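Local structure of hypothetical protein AF_1782 (Archaeoglobus fulgidus DSM 4304, 2OO2) at residues Arg9-Trp14 against Arg53-Val58; Glu16-Arg21 against Val59-Trp64; Lys23-Asp28 against Gly72-Thr77. The protein is of unknown function but carries a DUF357 domain, folded as a small three-helix bundle that pairs with a second copy of itself. One frame throughout, in Å; residues are numbered along the deposited sequence.

Contact 1. Residues Arg9-Trp14 against Arg53-Val58; sequences RETLKW and RAFECV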
loop_
_atom_site.group_PDB
_atom_site.type_symbol
_atom_site.label_atom_id
_atom_site.label_comp_id
_atom_site.label_asym_id
_atom_site.label_seq_id
_atom_site.Cartn_x
_atom_site.Cartn_y
_atom_site.Cartn_z
ATOM N N ARG A 9 -10.335 10.581 7.780
ATOM C CA ARG A 9 -9.813 11.792 7.136
ATOM C C ARG A 9 -8.782 11.379 6.047
ATOM O O ARG A 9 -8.817 11.934 4.974
ATOM C CB ARG A 9 -9.104 12.757 8.079
ATOM C CG ARG A 9 -10.073 13.393 9.083
ATOM C CD ARG A 9 -9.772 14.859 9.402
ATOM N NE ARG A 9 -10.684 15.274 10.470
ATOM C CZ ARG A 9 -10.314 15.506 11.729
ATOM N NH1 ARG A 9 -9.028 15.402 12.089
ATOM N NH2 ARG A 9 -11.233 15.859 12.630
ATOM N N GLU A 10 -7.871 10.479 6.392
ATOM C CA GLU A 10 -6.748 10.078 5.465
ATOM C C GLU A 10 -7.266 9.285 4.271
ATOM O O GLU A 10 -6.703 9.354 3.143
ATOM C CB GLU A 10 -5.711 9.229 6.208
ATOM C CG GLU A 10 -4.727 9.965 7.121
ATOM C CD GLU A 10 -3.792 10.891 6.337
ATOM O OE1 GLU A 10 -2.902 10.404 5.546
ATOM O OE2 GLU A 10 -3.978 12.114 6.501
ATOM N N THR A 11 -8.226 8.396 4.536
ATOM C CA THR A 11 -8.828 7.579 3.457
ATOM C C THR A 11 -9.545 8.448 2.449
ATOM O O THR A 11 -9.333 8.350 1.192
ATOM C CB THR A 11 -9.778 6.437 4.016
ATOM O OG1 THR A 11 -9.024 5.641 4.934
ATOM C CG2 THR A 11 -10.301 5.572 2.824
ATOM N N LEU A 12 -10.423 9.317 2.959
ATOM C CA LEU A 12 -11.116 10.262 2.062
ATOM C C LEU A 12 -10.172 11.162 1.258
ATOM O O LEU A 12 -10.458 11.450 0.088
ATOM C CB LEU A 12 -12.031 11.172 2.896
ATOM C CG LEU A 12 -13.364 10.538 3.184
ATOM C CD1 LEU A 12 -14.069 11.339 4.418
ATOM C CD2 LEU A 12 -14.236 10.572 1.973
ATOM N N LYS A 13 -9.078 11.597 1.878
ATOM C CA LYS A 13 -8.190 12.605 1.346
ATOM C C LYS A 13 -7.524 11.905 0.127
ATOM O O LYS A 13 -7.543 12.403 -0.992
ATOM C CB LYS A 13 -7.084 12.861 2.352
ATOM C CG LYS A 13 -5.970 13.819 1.888
ATOM C CD LYS A 13 -4.694 13.709 2.682
ATOM C CE LYS A 13 -4.889 14.241 4.105
ATOM N NZ LYS A 13 -3.660 14.202 5.027
ATOM N N TRP A 14 -7.061 10.712 0.384
ATOM C CA TRP A 14 -6.244 9.983 -0.642
ATOM C C TRP A 14 -7.129 9.392 -1.717
ATOM O O TRP A 14 -6.701 9.130 -2.923
ATOM C CB TRP A 14 -5.461 8.972 0.125
ATOM C CG TRP A 14 -4.268 9.582 0.772
ATOM C CD1 TRP A 14 -3.974 9.616 2.101
ATOM C CD2 TRP A 14 -3.187 10.232 0.106
ATOM N NE1 TRP A 14 -2.793 10.270 2.319
ATOM C CE2 TRP A 14 -2.271 10.625 1.086
ATOM C CE3 TRP A 14 -2.902 10.512 -1.266
ATOM C CZ2 TRP A 14 -1.106 11.326 0.775
ATOM C CZ3 TRP A 14 -1.744 11.196 -1.574
ATOM C CH2 TRP A 14 -0.849 11.588 -0.580
ATOM N N ARG A 53 -9.907 -1.741 6.194
ATOM C CA ARG A 53 -9.846 -2.293 4.766
ATOM C C ARG A 53 -10.005 -1.121 3.821
ATOM O O ARG A 53 -9.352 -1.078 2.725
ATOM C CB ARG A 53 -10.890 -3.367 4.478
ATOM C CG ARG A 53 -10.845 -4.629 5.332
ATOM C CD ARG A 53 -9.686 -5.566 5.044
ATOM N NE ARG A 53 -8.549 -5.302 5.950
ATOM C CZ ARG A 53 -7.554 -6.146 6.209
ATOM N NH1 ARG A 53 -6.589 -5.771 7.035
ATOM N NH2 ARG A 53 -7.518 -7.355 5.643
ATOM N N ALA A 54 -10.800 -0.120 4.177
ATOM C CA ALA A 54 -10.920 1.024 3.280
ATOM C C ALA A 54 -9.572 1.693 3.069
ATOM O O ALA A 54 -9.240 2.021 1.938
ATOM C CB ALA A 54 -11.909 2.052 3.709
ATOM N N PHE A 55 -8.846 1.973 4.155
ATOM C CA PHE A 55 -7.536 2.587 4.034
ATOM C C PHE A 55 -6.543 1.667 3.316
ATOM O O PHE A 55 -5.774 2.114 2.374
ATOM C CB PHE A 55 -6.987 2.967 5.374
ATOM C CG PHE A 55 -5.676 3.694 5.355
ATOM C CD1 PHE A 55 -5.532 4.970 4.826
ATOM C CD2 PHE A 55 -4.564 3.049 5.973
ATOM C CE1 PHE A 55 -4.304 5.630 4.913
ATOM C CE2 PHE A 55 -3.315 3.772 6.133
ATOM C CZ PHE A 55 -3.220 5.049 5.560
ATOM N N GLU A 56 -6.551 0.388 3.682
ATOM C CA GLU A 56 -5.669 -0.604 3.098
ATOM C C GLU A 56 -5.855 -0.555 1.571
ATOM O O GLU A 56 -4.824 -0.574 0.779
ATOM C CB GLU A 56 -6.080 -1.959 3.623
ATOM C CG GLU A 56 -5.077 -3.083 3.274
ATOM C CD GLU A 56 -5.535 -4.478 3.668
ATOM O OE1 GLU A 56 -6.721 -4.811 3.676
ATOM O OE2 GLU A 56 -4.672 -5.272 3.969
ATOM N N CYS A 57 -7.097 -0.523 1.091
ATOM C CA CYS A 57 -7.309 -0.532 -0.451
ATOM C C CYS A 57 -6.834 0.758 -1.104
ATOM O O CYS A 57 -6.175 0.676 -2.287
ATOM C CB CYS A 57 -8.772 -0.918 -0.842
ATOM S SG CYS A 57 -9.257 -2.527 -0.380
ATOM N N VAL A 58 -6.997 1.951 -0.504
ATOM C CA VAL A 58 -6.521 3.232 -1.057
ATOM C C VAL A 58 -4.960 3.248 -1.227
ATOM O O VAL A 58 -4.419 3.652 -2.337
ATOM C CB VAL A 58 -7.121 4.513 -0.397
ATOM C CG1 VAL A 58 -6.325 4.941 0.810
ATOM C CG2 VAL A 58 -7.123 5.667 -1.476
#
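Thr11 turns OG1 anti to its carbonyl carbon (chi1 -56°), which puts it against the base of Phe55 and sends CG2 toward Ala54, while Phe55 holds CG anti to its own backbone N (chi1 -176°) so that the ring reaches across to the turn of Glu10. OG1 of Thr11 sits at the edge of the Phe55 ring, near its plane and 3.4 Å from Phe55 CB; its polar partner is Leu7 O, one turn earlier on the same helix. CG2, the other branch, approaches Ala54 O to 3.8 Å. Further along, Val58 points its CG2 branch at the backbone of Trp14, 3.7 Å from Trp14 C. Here the first and third helices of an up-down-up three-helix bundle run in nearly the same sense, the local axes 9.3 Å apart and inclined by 34°. Phe55 CE1 meets Glu10 CB obliquely at 4.1 Å. Beyond that methylene the Glu10 carboxylate is shared out. OE2 takes Lys13 NZ at 2.6 Å on its syn side, and OE1 takes Trp14 NE1 at 3.2 Å, lying in the indole plane but met from above the carboxylate plane. OE1 also forms a salt bridge with Arg53 of the second subunit. With an alanine in place of Glu10, Lys13 and that Arg53 would probably lose this counter-charge, and the Trp14 N-H this acceptor. Phe55 itself packs on Glu56 of the second subunit.

Contact 2. Residues Glu16-Arg21 against Val59-Trp64; sequences ERIEER and VWAWAW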
loop_
_atom_site.group_PDB
_atom_site.type_symbol
_atom_site.label_atom_id
_atom_site.label_comp_id
_atom_site.label_asym_id
_atom_site.label_seq_id
_atom_site.Cartn_x
_atom_site.Cartn_y
_atom_site.Cartn_z
ATOM N N GLU A 16 -10.140 10.908 -2.629
ATOM C CA GLU A 16 -10.521 11.998 -3.513
ATOM C C GLU A 16 -9.343 12.383 -4.470
ATOM O O GLU A 16 -9.583 12.716 -5.610
ATOM C CB GLU A 16 -10.945 13.182 -2.722
ATOM C CG GLU A 16 -12.116 12.858 -1.823
ATOM C CD GLU A 16 -12.409 14.014 -0.820
ATOM O OE1 GLU A 16 -11.579 14.965 -0.662
ATOM O OE2 GLU A 16 -13.494 13.940 -0.196
ATOM N N ARG A 17 -8.110 12.268 -4.017
ATOM C CA ARG A 17 -6.955 12.632 -4.834
ATOM C C ARG A 17 -6.846 11.603 -5.971
ATOM O O ARG A 17 -6.661 12.007 -7.124
ATOM C CB ARG A 17 -5.666 12.698 -3.990
ATOM C CG ARG A 17 -5.560 14.012 -3.112
ATOM C CD ARG A 17 -4.486 13.857 -2.101
ATOM N NE ARG A 17 -4.400 15.053 -1.239
ATOM C CZ ARG A 17 -3.470 15.182 -0.292
ATOM N NH1 ARG A 17 -2.584 14.213 -0.080
ATOM N NH2 ARG A 17 -3.450 16.262 0.465
ATOM N N ILE A 18 -6.994 10.308 -5.673
ATOM C CA ILE A 18 -6.701 9.270 -6.713
ATOM C C ILE A 18 -7.809 9.188 -7.775
ATOM O O ILE A 18 -7.575 8.888 -8.975
ATOM C CB ILE A 18 -6.390 7.906 -6.043
ATOM C CG1 ILE A 18 -5.598 7.033 -7.014
ATOM C CG2 ILE A 18 -7.663 7.179 -5.458
ATOM C CD1 ILE A 18 -5.083 5.689 -6.368
ATOM N N GLU A 19 -9.036 9.471 -7.345
ATOM C CA GLU A 19 -10.206 9.516 -8.257
ATOM C C GLU A 19 -9.955 10.562 -9.337
ATOM O O GLU A 19 -10.323 10.380 -10.487
ATOM C CB GLU A 19 -11.515 9.761 -7.437
ATOM C CG GLU A 19 -11.979 8.479 -6.784
ATOM C CD GLU A 19 -13.153 8.665 -5.780
ATOM O OE1 GLU A 19 -13.392 9.814 -5.367
ATOM O OE2 GLU A 19 -13.832 7.661 -5.471
ATOM N N GLU A 20 -9.275 11.635 -8.990
ATOM C CA GLU A 20 -8.796 12.604 -10.010
ATOM C C GLU A 20 -7.540 12.107 -10.726
ATOM O O GLU A 20 -7.421 12.258 -11.929
ATOM C CB GLU A 20 -8.516 13.972 -9.413
ATOM C CG GLU A 20 -9.752 14.661 -8.945
ATOM C CD GLU A 20 -10.817 14.778 -10.045
ATOM O OE1 GLU A 20 -10.485 15.098 -11.239
ATOM O OE2 GLU A 20 -11.995 14.536 -9.700
ATOM N N ARG A 21 -6.609 11.540 -9.979
ATOM C CA ARG A 21 -5.292 11.231 -10.492
ATOM C C ARG A 21 -5.382 10.171 -11.589
ATOM O O ARG A 21 -4.631 10.235 -12.597
ATOM C CB ARG A 21 -4.400 10.726 -9.357
ATOM C CG ARG A 21 -2.907 10.632 -9.672
ATOM C CD ARG A 21 -2.288 12.021 -9.831
ATOM N NE ARG A 21 -0.859 11.917 -9.849
ATOM C CZ ARG A 21 -0.150 12.021 -10.978
ATOM N NH1 ARG A 21 1.172 11.910 -10.925
ATOM N NH2 ARG A 21 -0.755 12.306 -12.121
ATOM N N VAL A 59 -4.257 2.628 -0.263
ATOM C CA VAL A 59 -2.786 2.598 -0.264
ATOM C C VAL A 59 -2.436 1.648 -1.402
ATOM O O VAL A 59 -1.541 2.035 -2.203
ATOM C CB VAL A 59 -2.227 2.034 0.958
ATOM C CG1 VAL A 59 -0.774 2.029 0.942
ATOM C CG2 VAL A 59 -2.596 3.051 2.154
ATOM N N TRP A 60 -3.052 0.458 -1.452
ATOM C CA TRP A 60 -2.741 -0.457 -2.643
ATOM C C TRP A 60 -3.023 0.272 -3.928
ATOM O O TRP A 60 -2.200 0.096 -4.931
ATOM C CB TRP A 60 -3.541 -1.780 -2.596
ATOM C CG TRP A 60 -2.846 -2.833 -1.746
ATOM C CD1 TRP A 60 -3.105 -3.134 -0.411
ATOM C CD2 TRP A 60 -1.743 -3.643 -2.116
ATOM N NE1 TRP A 60 -2.342 -4.144 0.035
ATOM C CE2 TRP A 60 -1.438 -4.470 -0.996
ATOM C CE3 TRP A 60 -0.967 -3.757 -3.304
ATOM C CZ2 TRP A 60 -0.389 -5.353 -0.975
ATOM C CZ3 TRP A 60 0.044 -4.695 -3.309
ATOM C CH2 TRP A 60 0.349 -5.489 -2.173
ATOM N N ALA A 61 -4.178 0.953 -4.037
ATOM C CA ALA A 61 -4.452 1.708 -5.319
ATOM C C ALA A 61 -3.312 2.692 -5.685
ATOM O O ALA A 61 -2.754 2.662 -6.863
ATOM C CB ALA A 61 -5.827 2.407 -5.303
ATOM N N TRP A 62 -2.882 3.480 -4.697
ATOM C CA TRP A 62 -1.754 4.384 -4.899
ATOM C C TRP A 62 -0.411 3.707 -5.246
ATOM O O TRP A 62 0.359 4.246 -6.089
ATOM C CB TRP A 62 -1.616 5.306 -3.687
ATOM C CG TRP A 62 -2.477 6.504 -3.827
ATOM C CD1 TRP A 62 -3.642 6.807 -3.082
ATOM C CD2 TRP A 62 -2.279 7.621 -4.711
ATOM N NE1 TRP A 62 -4.132 7.995 -3.496
ATOM C CE2 TRP A 62 -3.320 8.545 -4.463
ATOM C CE3 TRP A 62 -1.303 7.937 -5.696
ATOM C CZ2 TRP A 62 -3.446 9.749 -5.176
ATOM C CZ3 TRP A 62 -1.424 9.124 -6.372
ATOM C CH2 TRP A 62 -2.490 10.007 -6.136
ATOM N N ALA A 63 -0.134 2.532 -4.650
ATOM C CA ALA A 63 1.132 1.856 -4.890
ATOM C C ALA A 63 1.153 1.359 -6.347
ATOM O O ALA A 63 2.195 1.462 -6.977
ATOM C CB ALA A 63 1.374 0.674 -3.962
ATOM N N TRP A 64 0.061 0.789 -6.846
ATOM C CA TRP A 64 0.012 0.268 -8.265
ATOM C C TRP A 64 0.226 1.450 -9.200
ATOM O O TRP A 64 0.933 1.309 -10.258
ATOM C CB TRP A 64 -1.317 -0.416 -8.610
ATOM C CG TRP A 64 -1.346 -1.862 -8.135
ATOM C CD1 TRP A 64 -1.868 -2.319 -6.952
ATOM C CD2 TRP A 64 -0.751 -2.981 -8.783
ATOM N NE1 TRP A 64 -1.650 -3.689 -6.840
ATOM C CE2 TRP A 64 -0.960 -4.112 -7.955
ATOM C CE3 TRP A 64 -0.059 -3.144 -10.005
ATOM C CZ2 TRP A 64 -0.496 -5.395 -8.305
ATOM C CZ3 TRP A 64 0.374 -4.435 -10.361
ATOM C CH2 TRP A 64 0.170 -5.524 -9.520
#
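NE1 of Trp62, 3.4 Å from Ile18 CB, spends its N-H on the backbone carbonyl of Trp14, one helical turn before Ile18. That bond ties the indole to helix 3-21, and most of the rest is hydrocarbon packed on the ring. Ile18 keeps CG1 anti to its backbone N (chi1 -159°) and continues extended, which carries CD1 across the indole. CD1 stands 3.6 Å from the centroid of the five-membered ring and only 3° off its normal, a CH-pi contact over one face. The same methyl reaches Ala61 CB at 3.5 Å, and Ile39 of helix 29-47 also packs on Ile18, placing this side chain between all three helices of the bundle. Arg17 comes at the indole edge, its CB 3.9 Å from Trp62 CZ2, before its charged end turns off to a cation-pi contact with Trp14. Arg21 crosses at about a right angle: its CG lies 3.6 Å from Trp62 CH2, and its guanidinium, with that CH2 at its edge, is inclined 52° to the indole, so the two are not stacked. Glu76 and Glu24 take the Arg21 charge. Between the two segments, then, the arginines contribute chiefly their aliphatic stems, their charges being engaged elsewhere, and the indole is positioned by the polar bond at its nitrogen, by the edge-to-face ring of Trp14, and by hydrocarbon over its face and along its rim.

Contact 3. Residues Lys23-Asp28 against Gly72-Thr77; sequences KEIEGD and GKLHET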
loop_
_atom_site.group_PDB
_atom_site.type_symbol
_atom_site.label_atom_id
_atom_site.label_comp_id
_atom_site.label_asym_id
_atom_site.label_seq_id
_atom_site.Cartn_x
_atom_site.Cartn_y
_atom_site.Cartn_z
ATOM N N LYS A 23 -7.433 9.645 -13.741
ATOM C CA LYS A 23 -7.897 10.277 -14.967
ATOM C C LYS A 23 -6.785 10.950 -15.766
ATOM O O LYS A 23 -6.949 11.235 -16.943
ATOM C CB LYS A 23 -9.064 11.246 -14.684
ATOM C CG LYS A 23 -10.408 10.499 -14.522
ATOM C CD LYS A 23 -11.570 11.318 -15.111
ATOM C CE LYS A 23 -12.972 10.675 -14.920
ATOM N NZ LYS A 23 -14.075 11.465 -15.701
ATOM N N GLU A 24 -5.652 11.182 -15.121
ATOM C CA GLU A 24 -4.521 11.889 -15.717
ATOM C C GLU A 24 -3.448 10.973 -16.279
ATOM O O GLU A 24 -2.487 11.446 -16.867
ATOM C CB GLU A 24 -3.876 12.836 -14.678
ATOM C CG GLU A 24 -4.842 13.887 -14.156
ATOM C CD GLU A 24 -4.361 14.536 -12.897
ATOM O OE1 GLU A 24 -3.188 14.317 -12.511
ATOM O OE2 GLU A 24 -5.173 15.274 -12.288
ATOM N N ILE A 25 -3.594 9.668 -16.085
ATOM C CA ILE A 25 -2.521 8.746 -16.437
ATOM C C ILE A 25 -3.025 7.657 -17.404
ATOM O O ILE A 25 -4.217 7.346 -17.461
ATOM C CB ILE A 25 -1.928 8.109 -15.176
ATOM C CG1 ILE A 25 -2.975 7.264 -14.478
ATOM C CG2 ILE A 25 -1.412 9.190 -14.199
ATOM C CD1 ILE A 25 -2.380 6.112 -13.789
ATOM N N GLU A 26 -2.128 7.090 -18.187
ATOM C CA GLU A 26 -2.547 6.003 -19.053
ATOM C C GLU A 26 -1.478 4.911 -19.121
ATOM O O GLU A 26 -0.335 5.139 -18.725
ATOM C CB GLU A 26 -2.872 6.561 -20.433
ATOM C CG GLU A 26 -1.772 7.445 -20.961
ATOM C CD GLU A 26 -1.985 7.884 -22.411
ATOM O OE1 GLU A 26 -3.149 7.953 -22.861
ATOM O OE2 GLU A 26 -0.966 8.166 -23.092
ATOM N N GLY A 27 -1.851 3.724 -19.580
ATOM C CA GLY A 27 -0.851 2.692 -19.835
ATOM C C GLY A 27 -1.336 1.259 -19.778
ATOM O O GLY A 27 -2.434 0.935 -20.268
ATOM N N ASP A 28 -0.495 0.407 -19.185
ATOM C CA ASP A 28 -0.759 -1.024 -19.035
ATOM C C ASP A 28 -2.116 -1.300 -18.392
ATOM O O ASP A 28 -2.392 -0.845 -17.258
ATOM C CB ASP A 28 0.342 -1.675 -18.202
ATOM C CG ASP A 28 0.180 -3.182 -18.099
ATOM O OD1 ASP A 28 0.709 -3.895 -18.984
ATOM O OD2 ASP A 28 -0.496 -3.662 -17.158
ATOM N N GLY A 72 7.686 2.750 -15.545
ATOM C CA GLY A 72 7.157 3.124 -16.847
ATOM C C GLY A 72 6.162 2.159 -17.461
ATOM O O GLY A 72 6.186 1.935 -18.670
ATOM N N LYS A 73 5.310 1.548 -16.636
ATOM C CA LYS A 73 4.116 0.835 -17.116
ATOM C C LYS A 73 2.919 1.779 -17.288
ATOM O O LYS A 73 1.931 1.431 -17.968
ATOM C CB LYS A 73 3.746 -0.306 -16.161
ATOM C CG LYS A 73 4.726 -1.468 -16.124
ATOM C CD LYS A 73 4.543 -2.401 -17.334
ATOM C CE LYS A 73 5.259 -3.738 -17.133
ATOM N NZ LYS A 73 4.514 -4.795 -17.876
ATOM N N LEU A 74 3.024 2.962 -16.659
ATOM C CA LEU A 74 2.030 4.018 -16.698
ATOM C C LEU A 74 2.742 5.308 -17.005
ATOM O O LEU A 74 3.884 5.466 -16.632
ATOM C CB LEU A 74 1.328 4.186 -15.317
ATOM C CG LEU A 74 0.546 3.003 -14.806
ATOM C CD1 LEU A 74 -0.134 3.313 -13.439
ATOM C CD2 LEU A 74 -0.483 2.625 -15.856
ATOM N N HIS A 75 2.011 6.239 -17.623
ATOM C CA HIS A 75 2.556 7.516 -18.070
ATOM C C HIS A 75 1.529 8.592 -17.835
ATOM O O HIS A 75 0.339 8.332 -17.993
ATOM C CB HIS A 75 2.845 7.430 -19.586
ATOM C CG HIS A 75 3.501 6.141 -19.978
ATOM N ND1 HIS A 75 4.834 5.878 -19.718
ATOM C CD2 HIS A 75 2.991 5.006 -20.519
ATOM C CE1 HIS A 75 5.126 4.651 -20.120
ATOM N NE2 HIS A 75 4.027 4.098 -20.608
ATOM N N GLU A 76 1.980 9.805 -17.530
ATOM C CA GLU A 76 1.080 10.949 -17.433
ATOM C C GLU A 76 0.656 11.360 -18.835
ATOM O O GLU A 76 1.491 11.355 -19.722
ATOM C CB GLU A 76 1.738 12.091 -16.639
ATOM C CG GLU A 76 1.137 12.245 -15.211
ATOM C CD GLU A 76 2.192 12.396 -14.114
ATOM O OE1 GLU A 76 2.918 13.412 -14.082
ATOM O OE2 GLU A 76 2.289 11.498 -13.250
ATOM N N THR A 77 -0.636 11.658 -19.044
ATOM C CA THR A 77 -1.192 11.918 -20.396
ATOM C C THR A 77 -0.621 13.133 -21.160
ATOM O O THR A 77 -0.174 14.123 -20.568
ATOM C CB THR A 77 -2.733 12.000 -20.401
ATOM O OG1 THR A 77 -3.279 10.762 -19.935
ATOM C CG2 THR A 77 -3.241 12.242 -21.828
#
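Glu26 pairs with His75 in the hydrogen-bonded position of a two-stranded antiparallel sheet. Glu26 N reaches His75 O at 2.8 Å, nearly straight (165°), and His75 N returns to Glu26 O at 2.8 Å, more bent (151°). The Glu26 side chain stands on the same face as His75, its CG 3.8 Å from Thr77 OG1, which gives a weak hydrogen bond to Glu24 O. Ile25 and Leu74 supply the apolar packing: their CD1 methyls meet at 3.6 Å, both residues on Met32 of helix 29-47, Ile25 also on Leu65 and Leu74 on Leu69 of helix 51-70. Leu74 CD2 rests 4.0 Å from Gly27 CA; a CB on Gly27 would run into Lys73 O and, at its phi of 155°, into the preceding carbonyl. At the ends of the pairing Thr77 N bonds to Glu24 O and Asp28 N to Lys73 O, each at 2.9 Å. Asp28 is the N-cap of helix 29-47, OD2 accepting from Phe31 N, while Gly72 closes helix 51-70 in a Schellman motif. Backbone bonds thus fix the register and the two buried aliphatic chains seal the sheet onto the bundle; the Asp28 and Lys73 charges, beyond salt-bridge range, add only a general attraction.

Contacts 1 and 2 are successive parts of one interface between helix 3-21 and helix 51-70, their centres about 9 Å apart. They are joined by the hydrogen bond between Trp62 NE1 and Trp14 O, 2.9 Å long, and both touch the second subunit. Contact 3 follows where the same two helices run out into strands 25-27 and 74-76; its centre is about 13 Å from that of contact 2 and the salt bridge from Arg21 NH1 to Glu76 OE2, 2.6 Å long, couples them. Contacts 1 and 3 do not touch: their centres lie about 22 Å apart, on opposite sides of the chain's centre. No active site or ligand is known to connect them.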